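Local coordinates for 3-ketosteroid-delta4-5alpha-dehydrogenase (Rhodococcus jostii, PDB 4AT2), which probably uses its bound FAD to dehydrogenate 3-ketosteroids, introducing a double bond at the C4-C5 position during steroid catabolism, at residues A[87-95]-A[128-139]. Sequence-based numbering, arbitrary orientation.
Sequences IYLGGGTPL and YCEGSVEHYNWL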
ATOM      1  N   ILE A  87      13.024  15.024 -16.220  1.00  9.31           N
ATOM      2  CA  ILE A  87      14.036  14.121 -15.689  1.00  9.00           C
ATOM      3  C   ILE A  87      14.458  14.749 -14.361  1.00  8.71           C
ATOM      4  O   ILE A  87      14.907  15.897 -14.341  1.00  8.79           O
ATOM      5  CB  ILE A  87      15.256  14.000 -16.634  1.00  9.30           C
ATOM      6  CG1 ILE A  87      14.820  13.799 -18.094  1.00  9.53           C
ATOM      7  CG2 ILE A  87      16.159  12.855 -16.172  1.00  9.28           C
ATOM      8  CD1 ILE A  87      15.966  13.846 -19.093  1.00  9.89           C
ATOM      9  N   TYR A  88      14.251  14.019 -13.262  1.00  8.35           N
ATOM     10  CA  TYR A  88      14.460  14.549 -11.921  1.00  8.28           C
ATOM     11  C   TYR A  88      15.944  14.547 -11.554  1.00  8.45           C
ATOM     12  O   TYR A  88      16.496  13.525 -11.172  1.00  8.67           O
ATOM     13  CB  TYR A  88      13.621  13.774 -10.881  1.00  7.92           C
ATOM     14  CG  TYR A  88      13.471  14.560  -9.605  1.00  7.75           C
ATOM     15  CD1 TYR A  88      12.419  15.467  -9.454  1.00  7.70           C
ATOM     16  CD2 TYR A  88      14.414  14.444  -8.574  1.00  7.76           C
ATOM     17  CE1 TYR A  88      12.296  16.225  -8.303  1.00  7.65           C
ATOM     18  CE2 TYR A  88      14.296  15.197  -7.409  1.00  7.67           C
ATOM     19  CZ  TYR A  88      13.245  16.091  -7.290  1.00  7.63           C
ATOM     20  OH  TYR A  88      13.131  16.862  -6.164  1.00  7.56           O
ATOM     21  N   LEU A  89      16.590  15.703 -11.681  1.00  8.82           N
ATOM     22  CA  LEU A  89      18.037  15.804 -11.490  1.00  9.01           C
ATOM     23  C   LEU A  89      18.370  17.017 -10.648  1.00  9.18           C
ATOM     24  O   LEU A  89      17.615  17.982 -10.634  1.00  9.32           O
ATOM     25  CB  LEU A  89      18.737  15.908 -12.847  1.00  9.28           C
ATOM     26  CG  LEU A  89      18.460  14.776 -13.844  1.00  9.33           C
ATOM     27  CD1 LEU A  89      19.035  15.150 -15.190  1.00  9.64           C
ATOM     28  CD2 LEU A  89      19.044  13.450 -13.356  1.00  9.28           C
ATOM     29  N   GLY A  90      19.501  16.979  -9.947  1.00  9.22           N
ATOM     30  CA  GLY A  90      19.855  18.103  -9.091  1.00  9.29           C
ATOM     31  C   GLY A  90      21.217  17.937  -8.475  1.00  9.51           C
ATOM     32  O   GLY A  90      22.064  17.197  -9.000  1.00  9.42           O
ATOM     33  N   GLY A  91      21.418  18.650  -7.368  1.00  9.44           N
ATOM     34  CA  GLY A  91      22.693  18.663  -6.661  1.00 10.05           C
ATOM     35  C   GLY A  91      23.685  19.669  -7.206  1.00 10.46           C
ATOM     36  O   GLY A  91      24.870  19.639  -6.848  1.00 10.80           O
ATOM     37  N   GLY A  92      23.207  20.547  -8.086  1.00 10.59           N
ATOM     38  CA  GLY A  92      24.054  21.564  -8.716  1.00 11.12           C
ATOM     39  C   GLY A  92      24.389  21.304 -10.174  1.00 11.25           C
ATOM     40  O   GLY A  92      25.548  21.379 -10.564  1.00 11.72           O
ATOM     41  N   THR A  93      23.389  20.996 -10.994  1.00 10.96           N
ATOM     42  CA  THR A  93      23.656  20.747 -12.417  1.00 11.01           C
ATOM     43  C   THR A  93      24.039  22.060 -13.105  1.00 11.17           C
ATOM     44  O   THR A  93      23.710  23.136 -12.600  1.00 11.28           O
ATOM     45  CB  THR A  93      22.433  20.161 -13.142  1.00 10.75           C
ATOM     46  OG1 THR A  93      21.386  21.135 -13.173  1.00 10.87           O
ATOM     47  CG2 THR A  93      21.930  18.902 -12.427  1.00 10.42           C
ATOM     48  N   PRO A  94      24.712  21.979 -14.270  1.00 11.37           N
ATOM     49  CA  PRO A  94      24.966  23.213 -15.014  1.00 11.74           C
ATOM     50  C   PRO A  94      23.678  23.980 -15.347  1.00 11.66           C
ATOM     51  O   PRO A  94      23.701  25.206 -15.430  1.00 11.88           O
ATOM     52  CB  PRO A  94      25.642  22.708 -16.285  1.00 11.99           C
ATOM     53  CG  PRO A  94      26.391  21.497 -15.818  1.00 11.86           C
ATOM     54  CD  PRO A  94      25.436  20.834 -14.857  1.00 11.56           C
ATOM     55  N   LEU A  95      22.571  23.266 -15.537  1.00 11.36           N
ATOM     56  CA  LEU A  95      21.291  23.927 -15.820  1.00 11.28           C
ATOM     57  C   LEU A  95      20.790  24.712 -14.600  1.00 10.88           C
ATOM     58  O   LEU A  95      20.391  25.886 -14.720  1.00 10.98           O
ATOM     59  CB  LEU A  95      20.244  22.908 -16.266  1.00 11.46           C
ATOM     60  CG  LEU A  95      19.226  23.373 -17.312  1.00 12.10           C
ATOM     61  CD1 LEU A  95      18.127  22.333 -17.442  1.00 11.93           C
ATOM     62  CD2 LEU A  95      18.600  24.730 -17.067  1.00 12.91           C
ATOM     63  N   TYR A 128      21.557   7.945  -6.035  1.00 10.22           N
ATOM     64  CA  TYR A 128      20.982   8.729  -7.124  1.00 10.00           C
ATOM     65  C   TYR A 128      21.368  10.204  -7.008  1.00 10.26           C
ATOM     66  O   TYR A 128      21.678  10.857  -8.017  1.00 10.24           O
ATOM     67  CB  TYR A 128      19.460   8.573  -7.066  1.00  9.61           C
ATOM     68  CG  TYR A 128      18.690   9.203  -8.206  1.00  9.43           C
ATOM     69  CD1 TYR A 128      18.576   8.564  -9.439  1.00  9.30           C
ATOM     70  CD2 TYR A 128      18.036  10.424  -8.026  1.00  9.41           C
ATOM     71  CE1 TYR A 128      17.847   9.137 -10.477  1.00  9.34           C
ATOM     72  CE2 TYR A 128      17.312  11.004  -9.051  1.00  9.30           C
ATOM     73  CZ  TYR A 128      17.218  10.358 -10.268  1.00  9.42           C
ATOM     74  OH  TYR A 128      16.493  10.936 -11.277  1.00  9.49           O
ATOM     75  N   CYS A 129      21.346  10.729  -5.787  1.00 10.34           N
ATOM     76  CA  CYS A 129      21.659  12.144  -5.575  1.00 10.67           C
ATOM     77  C   CYS A 129      23.144  12.444  -5.773  1.00 11.34           C
ATOM     78  O   CYS A 129      23.514  13.457  -6.387  1.00 11.38           O
ATOM     79  CB  CYS A 129      21.207  12.586  -4.183  1.00 10.48           C
ATOM     80  SG  CYS A 129      19.413  12.635  -4.057  1.00 10.33           S
ATOM     81  N   GLU A 130      23.995  11.570  -5.250  1.00 11.92           N
ATOM     82  CA  GLU A 130      25.433  11.775  -5.373  1.00 13.12           C
ATOM     83  C   GLU A 130      25.908  11.706  -6.825  1.00 12.67           C
ATOM     84  O   GLU A 130      26.905  12.346  -7.190  1.00 13.04           O
ATOM     85  CB  GLU A 130      26.206  10.792  -4.494  1.00 14.79           C
ATOM     86  CG  GLU A 130      26.016  11.013  -2.999  1.00 16.85           C
ATOM     87  CD  GLU A 130      26.525  12.359  -2.480  1.00 18.78           C
ATOM     88  OE1 GLU A 130      27.477  12.939  -3.055  1.00 21.20           O
ATOM     89  OE2 GLU A 130      25.974  12.835  -1.461  1.00 20.61           O
ATOM     90  N   GLY A 131      25.194  10.944  -7.654  1.00 11.86           N
ATOM     91  CA  GLY A 131      25.565  10.797  -9.063  1.00 11.56           C
ATOM     92  C   GLY A 131      24.778  11.678 -10.027  1.00 10.90           C
ATOM     93  O   GLY A 131      24.922  11.541 -11.245  1.00 10.98           O
ATOM     94  N   SER A 132      23.954  12.585  -9.494  1.00 10.59           N
ATOM     95  CA  SER A 132      22.980  13.306 -10.338  1.00 10.25           C
ATOM     96  C   SER A 132      23.607  14.276 -11.348  1.00 10.34           C
ATOM     97  O   SER A 132      23.238  14.288 -12.524  1.00 10.36           O
ATOM     98  CB  SER A 132      21.932  14.029  -9.482  1.00  9.91           C
ATOM     99  OG  SER A 132      20.764  14.298 -10.252  1.00  9.63           O
ATOM    100  N   VAL A 133      24.551  15.092 -10.884  1.00 10.54           N
ATOM    101  CA  VAL A 133      25.229  16.024 -11.786  1.00 10.87           C
ATOM    102  C   VAL A 133      25.992  15.276 -12.883  1.00 11.33           C
ATOM    103  O   VAL A 133      25.908  15.647 -14.053  1.00 11.22           O
ATOM    104  CB  VAL A 133      26.133  17.000 -10.994  1.00 11.09           C
ATOM    105  CG1 VAL A 133      26.985  17.873 -11.921  1.00 11.29           C
ATOM    106  CG2 VAL A 133      25.275  17.876 -10.089  1.00 10.97           C
ATOM    107  N   GLU A 134      26.701  14.201 -12.514  1.00 11.77           N
ATOM    108  CA  GLU A 134      27.397  13.370 -13.507  1.00 12.21           C
ATOM    109  C   GLU A 134      26.404  12.834 -14.536  1.00 11.98           C
ATOM    110  O   GLU A 134      26.695  12.798 -15.739  1.00 12.10           O
ATOM    111  CB  GLU A 134      28.158  12.215 -12.832  1.00 13.02           C
ATOM    112  CG  GLU A 134      29.061  11.398 -13.775  1.00 14.03           C
ATOM    113  CD  GLU A 134      28.316  10.369 -14.621  1.00 14.52           C
ATOM    114  OE1 GLU A 134      27.162  10.035 -14.281  1.00 15.00           O
ATOM    115  OE2 GLU A 134      28.880   9.886 -15.634  1.00 15.52           O
ATOM    116  N   HIS A 135      25.224  12.439 -14.062  1.00 11.24           N
ATOM    117  CA  HIS A 135      24.216  11.872 -14.947  1.00 11.10           C
ATOM    118  C   HIS A 135      23.644  12.903 -15.897  1.00 11.04           C
ATOM    119  O   HIS A 135      23.451  12.610 -17.081  1.00 11.25           O
ATOM    120  CB  HIS A 135      23.141  11.160 -14.138  1.00 10.76           C
ATOM    121  CG  HIS A 135      22.145  10.406 -14.977  1.00 10.50           C
ATOM    122  ND1 HIS A 135      22.509   9.440 -15.845  1.00 10.56           N
ATOM    123  CD2 HIS A 135      20.763  10.504 -15.052  1.00 10.52           C
ATOM    124  CE1 HIS A 135      21.411   8.954 -16.460  1.00 10.45           C
ATOM    125  NE2 HIS A 135      20.341   9.607 -15.970  1.00 10.35           N
ATOM    126  N   TYR A 136      23.415  14.125 -15.409  1.00 10.98           N
ATOM    127  CA  TYR A 136      22.970  15.217 -16.285  1.00 11.10           C
ATOM    128  C   TYR A 136      23.999  15.410 -17.399  1.00 11.33           C
ATOM    129  O   TYR A 136      23.646  15.502 -18.565  1.00 11.29           O
ATOM    130  CB  TYR A 136      22.801  16.530 -15.510  1.00 11.05           C
ATOM    131  CG  TYR A 136      22.488  17.708 -16.420  1.00 11.25           C
ATOM    132  CD1 TYR A 136      21.187  17.947 -16.860  1.00 11.14           C
ATOM    133  CD2 TYR A 136      23.505  18.558 -16.863  1.00 11.56           C
ATOM    134  CE1 TYR A 136      20.898  19.013 -17.711  1.00 11.37           C
ATOM    135  CE2 TYR A 136      23.229  19.623 -17.716  1.00 11.78           C
ATOM    136  CZ  TYR A 136      21.925  19.853 -18.129  1.00 11.85           C
ATOM    137  OH  TYR A 136      21.648  20.912 -18.975  1.00 12.16           O
ATOM    138  N   ASN A 137      25.269  15.493 -17.011  1.00 11.59           N
ATOM    139  CA  ASN A 137      26.362  15.682 -17.955  1.00 12.25           C
ATOM    140  C   ASN A 137      26.476  14.538 -18.963  1.00 12.22           C
ATOM    141  O   ASN A 137      26.767  14.756 -20.134  1.00 12.57           O
ATOM    142  CB  ASN A 137      27.675  15.885 -17.194  1.00 12.73           C
ATOM    143  CG  ASN A 137      27.703  17.197 -16.434  1.00 13.15           C
ATOM    144  OD1 ASN A 137      27.001  18.146 -16.798  1.00 13.84           O
ATOM    145  ND2 ASN A 137      28.502  17.259 -15.368  1.00 13.23           N
ATOM    146  N   TRP A 138      26.225  13.326 -18.486  1.00 12.11           N
ATOM    147  CA  TRP A 138      26.212  12.132 -19.318  1.00 12.15           C
ATOM    148  C   TRP A 138      25.137  12.219 -20.376  1.00 12.05           C
ATOM    149  O   TRP A 138      25.389  11.919 -21.548  1.00 12.13           O
ATOM    150  CB  TRP A 138      26.025  10.916 -18.418  1.00 12.27           C
ATOM    151  CG  TRP A 138      26.156   9.587 -19.112  1.00 12.47           C
ATOM    152  CD1 TRP A 138      27.300   8.800 -19.237  1.00 12.86           C
ATOM    153  CD2 TRP A 138      25.099   8.843 -19.779  1.00 12.43           C
ATOM    154  NE1 TRP A 138      27.021   7.647 -19.917  1.00 12.92           N
ATOM    155  CE2 TRP A 138      25.719   7.613 -20.279  1.00 12.64           C
ATOM    156  CE3 TRP A 138      23.742   9.060 -20.006  1.00 12.40           C
ATOM    157  CZ2 TRP A 138      24.989   6.653 -20.966  1.00 12.78           C
ATOM    158  CZ3 TRP A 138      23.017   8.083 -20.712  1.00 12.68           C
ATOM    159  CH2 TRP A 138      23.631   6.912 -21.172  1.00 12.61           C
ATOM    160  N   LEU A 139      23.946  12.670 -19.994  1.00 11.56           N
ATOM    161  CA  LEU A 139      22.850  12.855 -20.954  1.00 11.75           C
ATOM    162  C   LEU A 139      23.187  13.913 -22.000  1.00 12.21           C
ATOM    163  O   LEU A 139      22.960  13.713 -23.204  1.00 12.45           O
ATOM    164  CB  LEU A 139      21.551  13.238 -20.233  1.00 11.35           C
ATOM    165  CG  LEU A 139      21.003  12.145 -19.322  1.00 11.02           C
ATOM    166  CD1 LEU A 139      19.904  12.715 -18.401  1.00 10.70           C
ATOM    167  CD2 LEU A 139      20.484  10.963 -20.143  1.00 11.12           C
TER
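The ring of Tyr136 carries Thr93 CB over one face, nearer the ring's border than its centre, and meets Leu89 CD1 at its edge, 3.9 Å from Tyr136 CD1. Pro94 runs antiparallel alongside the Tyr136 side chain, its CD 3.6 Å from Tyr136 CD2, while Leu95 CB lies 3.6 Å from Tyr136 OH. Leu89 CD2 reaches the edge of the His135 ring, so the two methyls meet consecutive helix residues; Leu139 CG, a turn further on, lies over one His135 face. Tyr88 O sits at the edge of the Tyr128 ring and takes a 2.6 Å hydrogen bond from Tyr128 OH, which lies 15° off the carbonyl plane. Ser132 OG, turned anti to its own N (chi1 -159°) to face the loop, accepts a hydrogen bond from Gly90 N at 3.0 Å (162°). Val133 CG2 lies against the glycine turn, 3.5 Å from Gly90 O. The turn itself is held by Asp103 and Gln96, and His186 bonds Thr93 OG1. Ile87 CD1 and Leu139 CD1 meet tip to tip at 4.2 Å, sharing Leu204 of helix 202-214 as neighbour, with the Ile87 side chain about 6 Å from the bound FAD. The contact thus packs the loop between strand 87-88 and helix 94-98 onto helix 132-141 and the end of helix 122-130.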